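PDB 4MV2: plu4264 from Photorhabdus luminescens subsp. laumondii, which is of unknown function but folds as a cupin and binds a metal ion, nickel in this crystal, and may be a metal-dependent enzyme. Local coordinates for residues A[8-11]-A[12-15]; A[25-28]-A[29-32]; A[113-116]-A[117-121]. One frame throughout, in Å; residues are numbered along the deposited sequence.

Interaction 1: residues A[8-11]-A[12-15]; sequences MDWD and SMVH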
loop_
_atom_site.group_PDB
_atom_site.type_symbol
_atom_site.label_atom_id
_atom_site.label_comp_id
_atom_site.label_asym_id
_atom_site.label_seq_id
_atom_site.Cartn_x
_atom_site.Cartn_y
_atom_site.Cartn_z
HETATM N N MSE A 8 -12.889 -1.236 6.787
HETATM C CA MSE A 8 -13.410 -1.118 5.439
HETATM C C MSE A 8 -14.906 -1.290 5.397
HETATM O O MSE A 8 -15.438 -2.259 5.933
HETATM C CB MSE A 8 -12.770 -2.141 4.534
HETATM C CG MSE A 8 -13.305 -2.176 3.110
HETATM SE SE MSE A 8 -13.090 -0.499 2.107
HETATM C CE MSE A 8 -11.191 -0.766 1.725
ATOM N N ASP A 9 -15.586 -0.353 4.762
ATOM C CA ASP A 9 -17.006 -0.500 4.451
ATOM C C ASP A 9 -17.080 -0.605 2.931
ATOM O O ASP A 9 -16.949 0.399 2.242
ATOM C CB ASP A 9 -17.751 0.725 4.982
ATOM C CG ASP A 9 -19.198 0.734 4.600
ATOM O OD1 ASP A 9 -19.646 -0.214 3.908
ATOM O OD2 ASP A 9 -19.905 1.686 5.010
ATOM N N TRP A 10 -17.234 -1.814 2.402
ATOM C CA TRP A 10 -17.193 -1.962 0.935
ATOM C C TRP A 10 -18.303 -1.198 0.205
ATOM O O TRP A 10 -18.091 -0.658 -0.928
ATOM C CB TRP A 10 -17.240 -3.434 0.519
ATOM C CG TRP A 10 -16.192 -4.284 1.158
ATOM C CD1 TRP A 10 -16.395 -5.195 2.133
ATOM C CD2 TRP A 10 -14.791 -4.332 0.853
ATOM N NE1 TRP A 10 -15.217 -5.843 2.437
ATOM C CE2 TRP A 10 -14.218 -5.312 1.669
ATOM C CE3 TRP A 10 -13.955 -3.626 -0.034
ATOM C CZ2 TRP A 10 -12.881 -5.612 1.637
ATOM C CZ3 TRP A 10 -12.646 -3.955 -0.071
ATOM C CH2 TRP A 10 -12.119 -4.919 0.758
ATOM N N ASP A 11 -19.431 -1.017 0.881
ATOM C CA ASP A 11 -20.552 -0.318 0.282
ATOM C C ASP A 11 -20.322 1.201 0.234
ATOM O O ASP A 11 -21.023 1.897 -0.490
ATOM C CB ASP A 11 -21.816 -0.601 1.071
ATOM C CG ASP A 11 -23.044 -0.007 0.425
ATOM O OD1 ASP A 11 -23.340 -0.389 -0.724
ATOM O OD2 ASP A 11 -23.752 0.790 1.069
ATOM N N SER A 12 -19.335 1.693 0.981
ATOM C CA SER A 12 -18.993 3.130 1.012
ATOM C C SER A 12 -18.076 3.559 -0.120
ATOM O O SER A 12 -17.757 4.730 -0.264
ATOM C CB SER A 12 -18.319 3.510 2.357
ATOM O OG SER A 12 -16.960 3.022 2.452
HETATM N N MSE A 13 -17.630 2.622 -0.943
HETATM C CA MSE A 13 -16.679 2.942 -2.015
HETATM C C MSE A 13 -17.342 3.906 -3.003
HETATM O O MSE A 13 -18.543 3.872 -3.230
HETATM C CB MSE A 13 -16.244 1.680 -2.728
HETATM C CG MSE A 13 -15.340 0.805 -1.820
HETATM SE SE MSE A 13 -14.797 -0.790 -2.691
HETATM C CE MSE A 13 -12.929 -0.714 -2.280
ATOM N N VAL A 14 -16.527 4.772 -3.577
ATOM C CA VAL A 14 -16.959 5.727 -4.562
ATOM C C VAL A 14 -16.491 5.224 -5.917
ATOM O O VAL A 14 -15.322 4.888 -6.112
ATOM C CB VAL A 14 -16.381 7.116 -4.276
ATOM C CG1 VAL A 14 -16.621 8.062 -5.444
ATOM C CG2 VAL A 14 -16.951 7.668 -2.987
ATOM N N HIS A 15 -17.422 5.161 -6.852
ATOM C CA HIS A 15 -17.118 4.729 -8.208
ATOM C C HIS A 15 -16.501 5.872 -8.979
ATOM O O HIS A 15 -17.122 6.941 -9.128
ATOM C CB HIS A 15 -18.413 4.266 -8.906
ATOM C CG HIS A 15 -18.168 3.570 -10.198
ATOM N ND1 HIS A 15 -17.827 2.238 -10.279
ATOM C CD2 HIS A 15 -18.246 4.022 -11.472
ATOM C CE1 HIS A 15 -17.647 1.918 -11.545
ATOM N NE2 HIS A 15 -17.924 2.974 -12.293
HETATM O O HOH W 1 -14.393 2.330 4.660
#
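A single 3-10 turn, closed by Ser12 on Asp9, with Met13 lying along Trp10, leads the chain into strand 14-16, a strand at the edge of the larger sheet of the cupin fold within this chain. The carbonyl oxygen of Asp9 is gripped twice by Ser12. Ser12 N donates to Asp9 O over 3.0 Å, from well above the carbonyl plane, whereas Ser12 OG lies in that plane, on a lone pair, at 2.6 Å from Asp9 O. The two donors therefore use different directions around the oxygen. Serine suits the place because its short side chain, with OG set between its backbone N and carbonyl carbon (chi1 73°), folds straight back to the start of the turn. Asp9 OD1 receives a weak bond from Asp11 N, forming an Asx turn, and a water accepts from Asp9 N while donating weakly to Ser12 OG. The next turn bond, Met13 N to Trp10 O, is also weak at 3.3 Å.

The apolar half is a Met-aromatic contact. The side chains of Trp10 and Met13, the latter a selenomethionine, run side by side in the same direction. Met13 SE lies in the ring plane at the edge, 5.4 Å from the centroid of the six-membered ring of Trp10, and Met13 CE reaches to 3.8 Å from Trp10 CE3. Met8, also a selenomethionine, sets its CG over the centre of one face, so flexible selenoether chains meet the indole both flat on and at its rim. Trp38 and Ile40 of strand 35-41 continue this apolar cluster, and Lys78 of the second subunit packs on Trp10. The chemistry thus divides the turn: polar atoms tie its backbone together, while large polarisable groups pack it against the sheet, probably with a good share of dispersion.

Interaction 2: residues A[25-28]-A[29-32]; sequences LPWE and GLNT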
loop_
_atom_site.group_PDB
_atom_site.type_symbol
_atom_site.label_atom_id
_atom_site.label_comp_id
_atom_site.label_asym_id
_atom_site.label_seq_id
_atom_site.Cartn_x
_atom_site.Cartn_y
_atom_site.Cartn_z
ATOM N N LEU A 25 -7.286 9.369 1.810
ATOM C CA LEU A 25 -7.458 10.745 2.283
ATOM C C LEU A 25 -8.821 11.259 1.875
ATOM O O LEU A 25 -9.335 10.871 0.832
ATOM C CB LEU A 25 -6.388 11.658 1.680
ATOM C CG LEU A 25 -4.953 11.212 1.919
ATOM C CD1 LEU A 25 -3.979 12.078 1.140
ATOM C CD2 LEU A 25 -4.633 11.187 3.408
ATOM N N PRO A 26 -9.422 12.137 2.676
ATOM C CA PRO A 26 -8.858 12.677 3.925
ATOM C C PRO A 26 -8.923 11.685 5.091
ATOM O O PRO A 26 -9.767 10.809 5.133
ATOM C CB PRO A 26 -9.747 13.903 4.213
ATOM C CG PRO A 26 -11.030 13.572 3.575
ATOM C CD PRO A 26 -10.695 12.797 2.327
ATOM N N TRP A 27 -8.038 11.889 6.051
ATOM C CA TRP A 27 -7.999 11.109 7.269
ATOM C C TRP A 27 -7.489 12.091 8.306
ATOM O O TRP A 27 -6.322 12.457 8.286
ATOM C CB TRP A 27 -7.061 9.913 7.100
ATOM C CG TRP A 27 -7.029 8.964 8.246
ATOM C CD1 TRP A 27 -7.041 9.257 9.580
ATOM C CD2 TRP A 27 -7.009 7.544 8.153
ATOM N NE1 TRP A 27 -7.014 8.103 10.326
ATOM C CE2 TRP A 27 -6.990 7.033 9.471
ATOM C CE3 TRP A 27 -6.981 6.652 7.080
ATOM C CZ2 TRP A 27 -6.952 5.670 9.731
ATOM C CZ3 TRP A 27 -6.924 5.314 7.344
ATOM C CH2 TRP A 27 -6.929 4.832 8.657
ATOM N N GLU A 28 -8.368 12.545 9.183
ATOM C CA GLU A 28 -7.997 13.630 10.068
ATOM C C GLU A 28 -6.834 13.202 10.950
ATOM O O GLU A 28 -6.866 12.124 11.555
ATOM C CB GLU A 28 -9.177 14.048 10.928
ATOM C CG GLU A 28 -8.867 15.263 11.792
ATOM C CD GLU A 28 -10.066 15.787 12.523
ATOM O OE1 GLU A 28 -11.131 15.126 12.482
ATOM O OE2 GLU A 28 -9.938 16.861 13.141
ATOM N N GLY A 29 -5.806 14.045 11.000
ATOM C CA GLY A 29 -4.629 13.781 11.793
ATOM C C GLY A 29 -3.566 12.968 11.075
ATOM O O GLY A 29 -2.464 12.785 11.608
ATOM N N LEU A 30 -3.857 12.487 9.877
ATOM C CA LEU A 30 -2.868 11.721 9.133
ATOM C C LEU A 30 -2.122 12.617 8.168
ATOM O O LEU A 30 -2.738 13.267 7.340
ATOM C CB LEU A 30 -3.572 10.611 8.338
ATOM C CG LEU A 30 -2.654 9.763 7.453
ATOM C CD1 LEU A 30 -1.574 9.062 8.253
ATOM C CD2 LEU A 30 -3.455 8.751 6.650
ATOM N N ASN A 31 -0.807 12.651 8.286
ATOM C CA ASN A 31 0.030 13.456 7.419
ATOM C C ASN A 31 0.957 12.556 6.632
ATOM O O ASN A 31 1.829 11.902 7.183
ATOM C CB ASN A 31 0.820 14.472 8.218
ATOM C CG ASN A 31 1.581 15.444 7.328
ATOM O OD1 ASN A 31 1.289 15.600 6.147
ATOM N ND2 ASN A 31 2.570 16.095 7.900
ATOM N N THR A 32 0.720 12.520 5.335
ATOM C CA THR A 32 1.430 11.597 4.424
ATOM C C THR A 32 1.990 12.410 3.264
ATOM O O THR A 32 1.404 13.416 2.865
ATOM C CB THR A 32 0.511 10.503 3.788
ATOM O OG1 THR A 32 -0.556 11.148 3.092
ATOM C CG2 THR A 32 -0.098 9.564 4.833
#
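Trp27 and Leu30 cross obliquely, their CB atoms 3.8 Å apart. Leu30 CD2 does much of the touching: it comes to 3.9 Å from Trp27 CG and reaches on toward CD2 and CE3 of the indole. With Leu30 CG anti to its backbone N (chi1 177°), this branch is carried alongside the start of the tryptophan side chain. The same methyl also meets Leu25, whose CD2 is 4.2 Å from Leu30 CD2.

The backbone beneath is a type II beta turn from Trp27 to Leu30, in the loop joining strands 19-23 and 35-41, closed by Leu30 N donating to Trp27 O at 2.9 Å. Gly29 takes its third position with a positive phi of 87°, a conformation that glycine takes easily because nothing branches from its CA to press on Glu28 O. Leu25 and Thr32 pass one another, pointing opposite ways, Leu25 CD1 lying 4.0 Å from Thr32 OG1; that hydroxyl is bonded to Phe34 O. Tryptophan suits its buried place because its one polar atom, NE1, donates to Asn3 O, while Ile83 of the second subunit packs on both Trp27 and Leu30.

Interaction 3: residues A[113-116]-A[117-121]; sequences LNFL and TRLEQ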
loop_
_atom_site.group_PDB
_atom_site.type_symbol
_atom_site.label_atom_id
_atom_site.label_comp_id
_atom_site.label_asym_id
_atom_site.label_seq_id
_atom_site.Cartn_x
_atom_site.Cartn_y
_atom_site.Cartn_z
ATOM N N LEU A 113 6.345 17.943 -0.534
ATOM C CA LEU A 113 6.597 19.248 0.079
ATOM C C LEU A 113 5.459 19.595 1.006
ATOM O O LEU A 113 5.683 20.141 2.067
ATOM C CB LEU A 113 6.755 20.311 -1.002
ATOM C CG LEU A 113 8.100 20.275 -1.712
ATOM C CD1 LEU A 113 8.052 21.184 -2.926
ATOM C CD2 LEU A 113 9.219 20.693 -0.759
ATOM N N ASN A 114 4.230 19.225 0.656
ATOM C CA ASN A 114 3.111 19.588 1.515
ATOM C C ASN A 114 3.185 18.823 2.828
ATOM O O ASN A 114 2.859 19.374 3.883
ATOM C CB ASN A 114 1.782 19.337 0.797
ATOM C CG ASN A 114 1.514 20.362 -0.327
ATOM O OD1 ASN A 114 2.196 21.412 -0.457
ATOM N ND2 ASN A 114 0.510 20.049 -1.141
ATOM N N PHE A 115 3.602 17.556 2.772
ATOM C CA PHE A 115 3.855 16.792 3.995
ATOM C C PHE A 115 4.858 17.510 4.916
ATOM O O PHE A 115 4.629 17.674 6.099
ATOM C CB PHE A 115 4.339 15.356 3.653
ATOM C CG PHE A 115 4.959 14.641 4.812
ATOM C CD1 PHE A 115 4.163 14.082 5.803
ATOM C CD2 PHE A 115 6.335 14.535 4.942
ATOM C CE1 PHE A 115 4.742 13.444 6.868
ATOM C CE2 PHE A 115 6.910 13.923 6.011
ATOM C CZ PHE A 115 6.121 13.368 6.968
ATOM N N LEU A 116 5.968 17.954 4.336
ATOM C CA LEU A 116 7.002 18.658 5.109
ATOM C C LEU A 116 6.492 19.983 5.656
ATOM O O LEU A 116 6.753 20.317 6.800
ATOM C CB LEU A 116 8.224 18.853 4.242
ATOM C CG LEU A 116 8.948 17.566 3.833
ATOM C CD1 LEU A 116 10.004 17.797 2.755
ATOM C CD2 LEU A 116 9.587 16.859 5.012
ATOM N N THR A 117 5.696 20.686 4.879
ATOM C CA THR A 117 5.162 21.974 5.301
ATOM C C THR A 117 4.194 21.792 6.465
ATOM O O THR A 117 4.240 22.533 7.446
ATOM C CB THR A 117 4.514 22.672 4.101
ATOM O OG1 THR A 117 5.553 22.944 3.146
ATOM C CG2 THR A 117 3.832 23.963 4.505
ATOM N N ARG A 118 3.312 20.797 6.372
ATOM C CA ARG A 118 2.341 20.550 7.423
ATOM C C ARG A 118 3.013 20.130 8.707
ATOM O O ARG A 118 2.610 20.538 9.779
ATOM C CB ARG A 118 1.345 19.501 6.971
ATOM C CG ARG A 118 0.413 20.031 5.922
ATOM C CD ARG A 118 -0.734 19.093 5.670
ATOM N NE ARG A 118 -0.301 17.765 5.235
ATOM C CZ ARG A 118 -0.158 17.391 3.962
ATOM N NH1 ARG A 118 -0.369 18.264 2.976
ATOM N NH2 ARG A 118 0.216 16.149 3.667
ATOM N N LEU A 119 4.072 19.354 8.604
ATOM C CA LEU A 119 4.838 19.004 9.784
ATOM C C LEU A 119 5.375 20.223 10.488
ATOM O O LEU A 119 5.311 20.312 11.697
ATOM C CB LEU A 119 6.034 18.154 9.407
ATOM C CG LEU A 119 5.897 16.655 9.276
ATOM C CD1 LEU A 119 7.302 16.127 9.508
ATOM C CD2 LEU A 119 4.912 16.108 10.276
ATOM N N GLU A 120 5.938 21.143 9.719
ATOM C CA GLU A 120 6.582 22.309 10.305
ATOM C C GLU A 120 5.544 23.205 10.958
ATOM O O GLU A 120 5.818 23.839 11.976
ATOM C CB GLU A 120 7.380 23.067 9.239
ATOM C CG GLU A 120 8.133 24.306 9.769
ATOM C CD GLU A 120 9.017 24.007 10.996
ATOM O OE1 GLU A 120 9.284 24.953 11.780
ATOM O OE2 GLU A 120 9.437 22.830 11.183
ATOM N N GLN A 121 4.349 23.247 10.380
ATOM C CA GLN A 121 3.265 24.062 10.919
ATOM C C GLN A 121 2.735 23.498 12.220
ATOM O O GLN A 121 2.334 24.247 13.111
ATOM C CB GLN A 121 2.123 24.140 9.919
ATOM C CG GLN A 121 2.402 25.071 8.778
ATOM C CD GLN A 121 1.453 24.871 7.615
ATOM O OE1 GLN A 121 0.701 23.891 7.560
ATOM N NE2 GLN A 121 1.489 25.806 6.665
HETATM O O HOH W 2 4.162 22.702 0.589
#
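Leu119 CG sits over one face of the Phe115 ring, 4.0 Å above its plane and displaced toward the rim, while Leu119 CD1 reaches 3.9 Å from Phe115 CZ. The second flat group, the guanidinium of Arg118, is laid over the helix backbone: Asn114 O and Phe115 N both lie beneath one of its faces, each off-centre, with Asn114 O 3.4 Å from the plane. A bend at chi3 (-59°) of Arg118 folds the chain back in this way, bringing NH1 to 3.2 Å from Asn114 CB. Arginine is long enough to do so and still reach Asn31 with NH2.

All of this happens on consecutive turns of helix 109-121, the C-terminal helix that follows strand 100-107, the last in the chain. Regular i to i+4 bonds run through it, among them Arg118 N to Asn114 O and Leu119 N to Phe115 O, the latter 3.1 Å long. On the polar side a water joins two side chains one turn apart, donating to Asn114 OD1 at 2.6 Å and lying 2.9 Å from Thr117 OG1. Leucine and phenylalanine suit the side facing the second subunit, where Trp107 of that subunit meets the Phe115 ring edge-to-face, Tyr55 of that subunit packs on Leu119, and Leu113 and Leu116 pack on Leu116 and Leu113 of the second subunit, respectively.

Overall arrangement
Interactions 2 and 3 adjoin, with centres about 12 Å apart. Asn31 of the 25-32 loop joins them: its OD1 lies 2.8 Å from Arg118 NH2 and its ND2 3.2 Å from Phe115 O, both probable hydrogen bonds, so the loop is tied to the C-terminal helix. Interaction 1 stands apart, its centre about 18 Å from that of interaction 2 and about 30 Å from that of interaction 3. All three touch the second subunit and so contribute to the dimer. None includes a nickel ligand (His50, His52, Glu56 and His90), though a bound sodium ion lies about 8 Å from the Trp10 side chain.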